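PDB 3Q1N: galactose mutarotase related enzyme from Lactobacillus casei, which probably binds a carbohydrate and may act as an isomerase of the aldose 1-epimerase (galactose mutarotase) family, its own substrate not being established. Local coordinates for residues F142-F156 / W242-P256. Numbering follows the deposited sequence. Where two conformers were deposited one is given.
With EDO (1,2-ethanediol), chain J; EDO (1,2-ethanediol), chain I.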
ATOM      1  N   PHE A 142      -1.094  -0.608  -1.949  1.00 14.27           N
ATOM      2  CA  PHE A 142      -0.461   0.709  -2.129  1.00 13.83           C
ATOM      3  C   PHE A 142       0.364   0.946  -0.831  1.00 13.28           C
ATOM      4  O   PHE A 142      -0.144   0.707   0.275  1.00 14.23           O
ATOM      5  CB  PHE A 142      -1.587   1.725  -2.330  1.00 13.83           C
ATOM      6  CG  PHE A 142      -1.160   3.188  -2.365  1.00 12.69           C
ATOM      7  CD1 PHE A 142      -0.065   3.644  -3.076  1.00 13.32           C
ATOM      8  CD2 PHE A 142      -1.931   4.098  -1.712  1.00 13.93           C
ATOM      9  CE1 PHE A 142       0.258   4.974  -3.090  1.00 15.48           C
ATOM     10  CE2 PHE A 142      -1.635   5.420  -1.726  1.00 14.65           C
ATOM     11  CZ  PHE A 142      -0.545   5.871  -2.408  1.00 14.66           C
ATOM     12  N   HIS A 143       1.600   1.404  -0.963  1.00 13.88           N
ATOM     13  CA  HIS A 143       2.627   1.404   0.089  1.00 13.83           C
ATOM     14  C   HIS A 143       3.221   2.811   0.371  1.00 13.59           C
ATOM     15  O   HIS A 143       4.429   2.994   0.366  1.00 13.83           O
ATOM     16  CB  HIS A 143       3.734   0.419  -0.422  1.00 14.33           C
ATOM     17  CG  HIS A 143       4.713  -0.081   0.613  1.00 15.40           C
ATOM     18  ND1 HIS A 143       5.599   0.740   1.276  1.00 16.03           N
ATOM     19  CD2 HIS A 143       5.019  -1.343   0.995  1.00 17.83           C
ATOM     20  CE1 HIS A 143       6.387   0.014   2.053  1.00 17.83           C
ATOM     21  NE2 HIS A 143       6.071  -1.260   1.889  1.00 18.67           N
ATOM     22  N   PRO A 144       2.376   3.820   0.688  1.00 13.77           N
ATOM     23  CA  PRO A 144       2.921   5.175   0.888  1.00 14.90           C
ATOM     24  C   PRO A 144       3.601   5.315   2.235  1.00 15.08           C
ATOM     25  O   PRO A 144       3.061   4.880   3.236  1.00 15.20           O
ATOM     26  CB  PRO A 144       1.673   6.047   0.851  1.00 14.91           C
ATOM     27  CG  PRO A 144       0.565   5.163   1.258  1.00 15.27           C
ATOM     28  CD  PRO A 144       0.908   3.855   0.615  1.00 14.81           C
ATOM     29  N   ALA A 145       4.744   5.967   2.247  1.00 15.29           N
ATOM     30  CA  ALA A 145       5.444   6.328   3.483  1.00 15.39           C
ATOM     31  C   ALA A 145       5.213   7.828   3.695  1.00 15.25           C
ATOM     32  O   ALA A 145       5.418   8.635   2.799  1.00 15.43           O
ATOM     33  CB  ALA A 145       6.908   6.064   3.345  1.00 15.49           C
ATOM     34  N   PHE A 146       4.754   8.166   4.883  1.00 14.11           N
ATOM     35  CA  PHE A 146       4.424   9.524   5.275  1.00 15.23           C
ATOM     36  C   PHE A 146       5.429  10.090   6.244  1.00 14.96           C
ATOM     37  O   PHE A 146       5.810   9.437   7.228  1.00 14.90           O
ATOM     38  CB  PHE A 146       3.060   9.551   5.941  1.00 15.16           C
ATOM     39  CG  PHE A 146       1.942   9.169   5.006  1.00 15.46           C
ATOM     40  CD1 PHE A 146       1.564  10.032   3.984  1.00 16.35           C
ATOM     41  CD2 PHE A 146       1.350   7.926   5.089  1.00 16.43           C
ATOM     42  CE1 PHE A 146       0.552   9.695   3.100  1.00 17.49           C
ATOM     43  CE2 PHE A 146       0.346   7.566   4.190  1.00 15.64           C
ATOM     44  CZ  PHE A 146      -0.054   8.437   3.201  1.00 14.66           C
ATOM     45  N   ASN A 147       5.850  11.309   5.974  1.00 15.89           N
ATOM     46  CA  ASN A 147       6.770  12.004   6.906  1.00 16.32           C
ATOM     47  C   ASN A 147       6.094  12.185   8.279  1.00 17.09           C
ATOM     48  O   ASN A 147       4.883  12.482   8.342  1.00 17.51           O
ATOM     49  CB  ASN A 147       7.175  13.344   6.341  1.00 16.84           C
ATOM     50  CG  ASN A 147       7.990  13.197   5.085  1.00 17.74           C
ATOM     51  OD1 ASN A 147       9.013  12.518   5.102  1.00 17.40           O
ATOM     52  ND2 ASN A 147       7.519  13.780   3.978  1.00 17.06           N
ATOM     53  N   VAL A 148       6.889  11.984   9.348  1.00 17.01           N
ATOM     54  CA  VAL A 148       6.470  12.226  10.740  1.00 17.25           C
ATOM     55  C   VAL A 148       7.564  12.913  11.538  1.00 17.58           C
ATOM     56  O   VAL A 148       8.734  12.789  11.223  1.00 17.52           O
ATOM     57  CB  VAL A 148       6.040  10.912  11.474  1.00 17.31           C
ATOM     58  CG1 VAL A 148       4.842  10.261  10.748  1.00 17.30           C
ATOM     59  CG2 VAL A 148       7.217   9.924  11.590  1.00 18.20           C
ATOM     60  N   GLY A 149       7.151  13.675  12.552  1.00 17.62           N
ATOM     61  CA  GLY A 149       8.081  14.288  13.457  1.00 18.70           C
ATOM     62  C   GLY A 149       8.637  13.309  14.473  1.00 18.77           C
ATOM     63  O   GLY A 149       7.971  12.384  14.923  1.00 18.62           O
ATOM     64  N   LEU A 150       9.892  13.557  14.837  1.00 20.05           N
ATOM     65  CA  LEU A 150      10.578  12.782  15.826  1.00 20.31           C
ATOM     66  C   LEU A 150      10.956  13.596  17.084  1.00 20.97           C
ATOM     67  O   LEU A 150      11.174  14.818  17.036  1.00 20.63           O
ATOM     68  CB  LEU A 150      11.835  12.206  15.218  1.00 21.22           C
ATOM     69  CG  LEU A 150      11.735  11.307  13.989  1.00 20.97           C
ATOM     70  CD1 LEU A 150      13.145  10.777  13.698  1.00 22.63           C
ATOM     71  CD2 LEU A 150      10.707  10.204  14.201  1.00 20.14           C
ATOM     72  N   LYS A 151      11.021  12.892  18.206  1.00 21.38           N
ATOM     73  CA  LYS A 151      11.479  13.469  19.470  1.00 23.17           C
ATOM     74  C   LYS A 151      12.981  13.675  19.459  1.00 23.28           C
ATOM     75  O   LYS A 151      13.667  13.204  18.527  1.00 22.90           O
ATOM     76  CB  LYS A 151      11.102  12.580  20.661  1.00 23.03           C
ATOM     77  CG  LYS A 151       9.628  12.318  20.794  1.00 24.72           C
ATOM     78  CD  LYS A 151       9.248  11.724  22.139  1.00 27.70           C
ATOM     79  CE  LYS A 151       7.769  11.392  22.187  1.00 28.96           C
ATOM     80  NZ  LYS A 151       7.386  10.842  23.516  1.00 31.00           N
ATOM     81  N   ALA A 152      13.480  14.363  20.500  1.00 24.38           N
ATOM     82  CA  ALA A 152      14.932  14.639  20.653  1.00 25.75           C
ATOM     83  C   ALA A 152      15.779  13.380  20.478  1.00 26.19           C
ATOM     84  O   ALA A 152      16.859  13.440  19.884  1.00 27.60           O
ATOM     85  CB  ALA A 152      15.247  15.309  21.999  1.00 25.75           C
ATOM     86  N   ASP A 153      15.277  12.247  20.970  1.00 26.54           N
ATOM     87  CA  ASP A 153      15.983  10.942  20.894  1.00 27.25           C
ATOM     88  C   ASP A 153      15.680  10.090  19.673  1.00 26.81           C
ATOM     89  O   ASP A 153      16.131   8.917  19.598  1.00 28.17           O
ATOM     90  CB  ASP A 153      15.740  10.130  22.186  1.00 27.83           C
ATOM     91  CG  ASP A 153      14.312   9.529  22.264  1.00 27.80           C
ATOM     92  OD1 ASP A 153      13.483   9.800  21.369  1.00 24.71           O
ATOM     93  OD2 ASP A 153      14.021   8.815  23.250  1.00 28.82           O
ATOM     94  N   GLY A 154      14.928  10.650  18.716  1.00 25.75           N
ATOM     95  CA  GLY A 154      14.588   9.966  17.468  1.00 24.65           C
ATOM     96  C   GLY A 154      13.352   9.064  17.518  1.00 23.41           C
ATOM     97  O   GLY A 154      12.969   8.481  16.509  1.00 23.77           O
ATOM     98  N   SER A 155      12.709   8.970  18.681  1.00 22.42           N
ATOM     99  CA  SER A 155      11.461   8.224  18.757  0.50 21.12           C
ATOM    100  C   SER A 155      10.356   8.980  18.026  1.00 20.03           C
ATOM    101  O   SER A 155      10.428  10.211  17.848  1.00 19.38           O
ATOM    102  CB  SER A 155      11.053   7.979  20.212  0.50 21.55           C
ATOM    103  OG  SER A 155      10.877   9.196  20.892  0.50 21.11           O
ATOM    104  N   PHE A 156       9.323   8.246  17.593  1.00 18.92           N
ATOM    105  CA  PHE A 156       8.201   8.907  16.933  1.00 18.30           C
ATOM    106  C   PHE A 156       7.550   9.874  17.937  1.00 17.82           C
ATOM    107  O   PHE A 156       7.390   9.557  19.118  1.00 18.05           O
ATOM    108  CB  PHE A 156       7.168   7.921  16.394  1.00 17.90           C
ATOM    109  CG  PHE A 156       7.709   6.951  15.392  1.00 17.50           C
ATOM    110  CD1 PHE A 156       8.293   7.407  14.211  1.00 18.31           C
ATOM    111  CD2 PHE A 156       7.623   5.597  15.629  1.00 17.81           C
ATOM    112  CE1 PHE A 156       8.789   6.516  13.273  1.00 19.41           C
ATOM    113  CE2 PHE A 156       8.145   4.675  14.695  1.00 18.56           C
ATOM    114  CZ  PHE A 156       8.713   5.148  13.517  1.00 17.62           C
ATOM    115  N   TRP A 242       4.110   0.288   8.876  1.00 16.90           N
ATOM    116  CA  TRP A 242       5.531  -0.132   8.747  1.00 17.43           C
ATOM    117  C   TRP A 242       6.479   1.050   8.859  1.00 17.60           C
ATOM    118  O   TRP A 242       6.195   2.126   8.374  1.00 16.70           O
ATOM    119  CB  TRP A 242       5.774  -0.851   7.402  1.00 17.39           C
ATOM    120  CG  TRP A 242       7.206  -1.136   7.157  1.00 19.20           C
ATOM    121  CD1 TRP A 242       7.987  -2.092   7.764  1.00 20.95           C
ATOM    122  CD2 TRP A 242       8.067  -0.416   6.289  1.00 17.45           C
ATOM    123  NE1 TRP A 242       9.275  -2.011   7.302  1.00 20.94           N
ATOM    124  CE2 TRP A 242       9.347  -1.000   6.385  1.00 21.28           C
ATOM    125  CE3 TRP A 242       7.875   0.660   5.406  1.00 18.68           C
ATOM    126  CZ2 TRP A 242      10.438  -0.533   5.647  1.00 19.09           C
ATOM    127  CZ3 TRP A 242       8.931   1.099   4.662  1.00 19.17           C
ATOM    128  CH2 TRP A 242      10.216   0.505   4.792  1.00 21.84           C
ATOM    129  N   SER A 243       7.586   0.850   9.565  1.00 18.11           N
ATOM    130  CA  SER A 243       8.727   1.756   9.516  1.00 18.77           C
ATOM    131  C   SER A 243       9.980   0.919   9.683  1.00 19.72           C
ATOM    132  O   SER A 243       9.954  -0.069  10.408  1.00 20.59           O
ATOM    133  CB  SER A 243       8.657   2.779  10.636  1.00 19.25           C
ATOM    134  OG  SER A 243       9.578   3.809  10.388  1.00 17.60           O
ATOM    135  N   PRO A 244      11.050   1.270   8.975  1.00 21.00           N
ATOM    136  CA  PRO A 244      12.257   0.443   9.014  1.00 22.07           C
ATOM    137  C   PRO A 244      12.646   0.005  10.433  1.00 23.41           C
ATOM    138  O   PRO A 244      12.815   0.835  11.353  1.00 23.04           O
ATOM    139  CB  PRO A 244      13.320   1.368   8.436  1.00 21.83           C
ATOM    140  CG  PRO A 244      12.556   2.191   7.407  1.00 22.20           C
ATOM    141  CD  PRO A 244      11.184   2.403   8.036  1.00 20.62           C
ATOM    142  N   GLU A 245      12.808  -1.315  10.562  1.00 24.74           N
ATOM    143  CA  GLU A 245      12.993  -1.960  11.848  0.50 26.08           C
ATOM    144  C   GLU A 245      14.381  -1.651  12.411  1.00 27.09           C
ATOM    145  O   GLU A 245      15.381  -1.665  11.688  1.00 27.27           O
ATOM    146  CB  GLU A 245      12.787  -3.469  11.716  0.50 26.22           C
ATOM    147  CG  GLU A 245      11.432  -3.881  11.124  0.50 27.28           C
ATOM    148  CD  GLU A 245      11.521  -4.369   9.679  0.50 28.79           C
ATOM    149  OE1 GLU A 245      11.861  -3.573   8.768  0.50 30.41           O
ATOM    150  OE2 GLU A 245      11.235  -5.561   9.454  0.50 31.19           O
ATOM    151  N   HIS A 246      14.428  -1.348  13.702  1.00 28.48           N
ATOM    152  CA  HIS A 246      15.667  -1.024  14.423  1.00 30.50           C
ATOM    153  C   HIS A 246      16.420   0.179  13.867  1.00 30.16           C
ATOM    154  O   HIS A 246      17.605   0.321  14.076  1.00 31.66           O
ATOM    155  CB  HIS A 246      16.557  -2.284  14.544  1.00 31.43           C
ATOM    156  CG  HIS A 246      15.852  -3.426  15.203  1.00 33.94           C
ATOM    157  ND1 HIS A 246      15.576  -3.444  16.556  1.00 37.87           N
ATOM    158  CD2 HIS A 246      15.299  -4.552  14.687  1.00 37.17           C
ATOM    159  CE1 HIS A 246      14.894  -4.539  16.846  1.00 38.57           C
ATOM    160  NE2 HIS A 246      14.712  -5.229  15.730  1.00 38.35           N
ATOM    161  N   LYS A 247      15.711   1.046  13.142  1.00 29.40           N
ATOM    162  CA  LYS A 247      16.253   2.309  12.654  0.50 28.77           C
ATOM    163  C   LYS A 247      15.379   3.422  13.221  1.00 28.04           C
ATOM    164  O   LYS A 247      14.324   3.154  13.794  1.00 28.45           O
ATOM    165  CB  LYS A 247      16.241   2.359  11.130  0.50 28.53           C
ATOM    166  CG  LYS A 247      16.779   1.101  10.450  0.50 28.84           C
ATOM    167  CD  LYS A 247      17.386   1.452   9.089  0.50 30.19           C
ATOM    168  CE  LYS A 247      18.041   0.245   8.395  0.50 30.81           C
ATOM    169  NZ  LYS A 247      18.234   0.480   6.936  0.50 30.65           N
ATOM    170  N   LYS A 248      15.824   4.653  13.079  1.00 27.00           N
ATOM    171  CA  LYS A 248      15.068   5.820  13.526  0.50 26.57           C
ATOM    172  C   LYS A 248      14.608   6.642  12.290  1.00 25.11           C
ATOM    173  O   LYS A 248      14.954   7.822  12.157  1.00 24.95           O
ATOM    174  CB  LYS A 248      15.940   6.666  14.470  0.50 27.41           C
ATOM    175  CG  LYS A 248      16.649   5.876  15.607  0.50 29.61           C
ATOM    176  CD  LYS A 248      16.234   6.312  17.018  0.50 32.01           C
ATOM    177  CE  LYS A 248      17.374   6.075  18.058  0.50 34.04           C
ATOM    178  NZ  LYS A 248      18.110   7.317  18.572  1.00 34.54           N
ATOM    179  N   ALA A 249      13.816   6.030  11.411  1.00 23.52           N
ATOM    180  CA  ALA A 249      13.364   6.713  10.217  1.00 22.53           C
ATOM    181  C   ALA A 249      12.320   7.759  10.602  1.00 21.47           C
ATOM    182  O   ALA A 249      11.468   7.480  11.439  1.00 21.68           O
ATOM    183  CB  ALA A 249      12.773   5.735   9.218  1.00 21.87           C
ATOM    184  N   PRO A 250      12.383   8.944   9.992  1.00 20.82           N
ATOM    185  CA  PRO A 250      11.400  10.016  10.233  1.00 19.95           C
ATOM    186  C   PRO A 250      10.175   9.852   9.330  1.00 18.53           C
ATOM    187  O   PRO A 250       9.690  10.820   8.733  1.00 17.64           O
ATOM    188  CB  PRO A 250      12.199  11.279   9.873  1.00 20.70           C
ATOM    189  CG  PRO A 250      13.086  10.790   8.748  1.00 20.91           C
ATOM    190  CD  PRO A 250      13.485   9.398   9.104  1.00 21.55           C
ATOM    191  N   PHE A 251       9.724   8.615   9.191  1.00 16.83           N
ATOM    192  CA  PHE A 251       8.469   8.305   8.441  1.00 15.98           C
ATOM    193  C   PHE A 251       7.775   7.069   8.975  1.00 15.51           C
ATOM    194  O   PHE A 251       8.383   6.231   9.613  1.00 16.14           O
ATOM    195  CB  PHE A 251       8.733   8.198   6.923  1.00 16.15           C
ATOM    196  CG  PHE A 251       9.407   6.907   6.461  1.00 16.14           C
ATOM    197  CD1 PHE A 251       8.698   5.700   6.322  1.00 15.48           C
ATOM    198  CD2 PHE A 251      10.751   6.908   6.119  1.00 16.01           C
ATOM    199  CE1 PHE A 251       9.331   4.532   5.851  1.00 17.13           C
ATOM    200  CE2 PHE A 251      11.377   5.739   5.639  1.00 17.53           C
ATOM    201  CZ  PHE A 251      10.685   4.571   5.535  1.00 17.14           C
ATOM    202  N   ILE A 252       6.476   6.991   8.702  1.00 15.29           N
ATOM    203  CA  ILE A 252       5.662   5.818   8.967  1.00 15.08           C
ATOM    204  C   ILE A 252       4.827   5.598   7.732  1.00 14.46           C
ATOM    205  O   ILE A 252       4.247   6.562   7.200  1.00 15.34           O
ATOM    206  CB  ILE A 252       4.760   6.017  10.207  1.00 15.03           C
ATOM    207  CG1 ILE A 252       5.608   6.220  11.462  1.00 14.78           C
ATOM    208  CG2 ILE A 252       3.827   4.745  10.389  1.00 14.76           C
ATOM    209  CD1 ILE A 252       4.780   6.682  12.675  1.00 15.61           C
ATOM    210  N   ALA A 253       4.875   4.351   7.209  1.00 13.80           N
ATOM    211  CA  ALA A 253       4.023   3.941   6.113  1.00 13.63           C
ATOM    212  C   ALA A 253       2.702   3.390   6.619  1.00 13.48           C
ATOM    213  O   ALA A 253       2.651   2.652   7.609  1.00 13.98           O
ATOM    214  CB  ALA A 253       4.757   2.896   5.207  1.00 12.84           C
ATOM    215  N   VAL A 254       1.626   3.734   5.908  1.00 13.98           N
ATOM    216  CA  VAL A 254       0.272   3.292   6.246  1.00 14.25           C
ATOM    217  C   VAL A 254      -0.300   2.846   4.924  1.00 13.80           C
ATOM    218  O   VAL A 254      -0.534   3.667   4.034  1.00 12.79           O
ATOM    219  CB  VAL A 254      -0.570   4.406   6.928  1.00 14.28           C
ATOM    220  CG1 VAL A 254      -1.925   3.789   7.391  1.00 15.24           C
ATOM    221  CG2 VAL A 254       0.202   5.032   8.136  1.00 15.42           C
ATOM    222  N   GLU A 255      -0.466   1.523   4.775  1.00 13.50           N
ATOM    223  CA  GLU A 255      -0.500   0.868   3.489  1.00 13.26           C
ATOM    224  C   GLU A 255      -1.790   0.101   3.247  1.00 13.43           C
ATOM    225  O   GLU A 255      -2.024  -0.947   3.866  1.00 13.70           O
ATOM    226  CB  GLU A 255       0.693  -0.087   3.388  1.00 13.35           C
ATOM    227  CG  GLU A 255       2.067   0.496   3.830  1.00 15.40           C
ATOM    228  CD  GLU A 255       3.132  -0.569   3.960  1.00 17.22           C
ATOM    229  OE1 GLU A 255       2.827  -1.762   3.719  1.00 18.32           O
ATOM    230  OE2 GLU A 255       4.288  -0.240   4.321  1.00 16.55           O
ATOM    231  N   PRO A 256      -2.659   0.627   2.373  1.00 13.75           N
ATOM    232  CA  PRO A 256      -3.878  -0.113   2.080  1.00 13.73           C
ATOM    233  C   PRO A 256      -3.564  -1.414   1.324  1.00 13.50           C
ATOM    234  O   PRO A 256      -2.887  -1.357   0.294  1.00 14.12           O
ATOM    235  CB  PRO A 256      -4.689   0.874   1.225  1.00 14.80           C
ATOM    236  CG  PRO A 256      -4.178   2.249   1.589  1.00 14.23           C
ATOM    237  CD  PRO A 256      -2.698   2.000   1.804  1.00 14.34           C
TER
HETATM  238  C1  EDO J 302       5.640  -3.266   4.752  1.00 31.04           C
HETATM  239  O1  EDO J 302       4.720  -3.716   3.739  1.00 26.11           O
HETATM  240  C2  EDO J 302       7.074  -3.644   4.459  1.00 31.83           C
HETATM  241  O2  EDO J 302       7.527  -3.086   3.204  1.00 32.00           O
HETATM  242  C1  EDO I 301       1.769  13.118   7.231  0.50 17.52           C
HETATM  243  O1  EDO I 301       1.957  14.529   7.352  0.50 16.62           O
HETATM  244  C2  EDO I 301       1.285  12.535   8.548  0.50 17.28           C
HETATM  245  O2  EDO I 301       2.265  12.754   9.574  0.50 18.35           O
HETATM  246  O   HOH W   1      10.776  13.013   7.212  1.00 26.44           O
HETATM  247  O   HOH W   2      12.268   7.171  14.170  1.00 19.83           O
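Phe146 and Ile252 form a hydrogen-bonded antiparallel pair between strands 136-147 and 251-258. Phe146 N gives to Ile252 O at 2.9 Å, and Ile252 N returns a bond to Phe146 O. Val254 N to Pro144 O, Val148 N to Pro250 O and Phe142 N to Pro256 O extend the ladder. At the loop end, Lys248 NZ donates to Asp153 O at 2.7 Å.

The His143 ring stacks on the Glu255 carboxylate, the planes 28° apart. The CB of His143 points away from segment 242-256, but with CG anti to the backbone N (chi1 -163°) the ring swings back to the carboxylate. Glu255 OE2 sits over the ring face, 3.1 Å from His143 CE1, but is not hydrogen-bonded to the ring. The ring's edge points at the face of Trp242 in an offset edge-to-face pair. His143 NE2 donates to ethanediol O2 (2.7 Å), while Glu255 OE1 accepts from O1 of the same molecule. An alanine here would probably leave the Glu255 carboxylate and Trp242 without their ring partner and the diol without its donor.

Apolar side chains also meet. Ile252 CD1 makes a CH-pi contact 3.9 Å from the Phe156 ring centroid; the Phe156 ring also stacks with the ring of His200, outside the two segments. Ala145 CB meets Phe251 CD1 at 3.5 Å.

The diol, probably from the crystallisation liquor, makes one bond with each of His143 and Glu255 and lies over one face of Trp242. This is consistent with a sugar-binding pocket, as in galactose mutarotases.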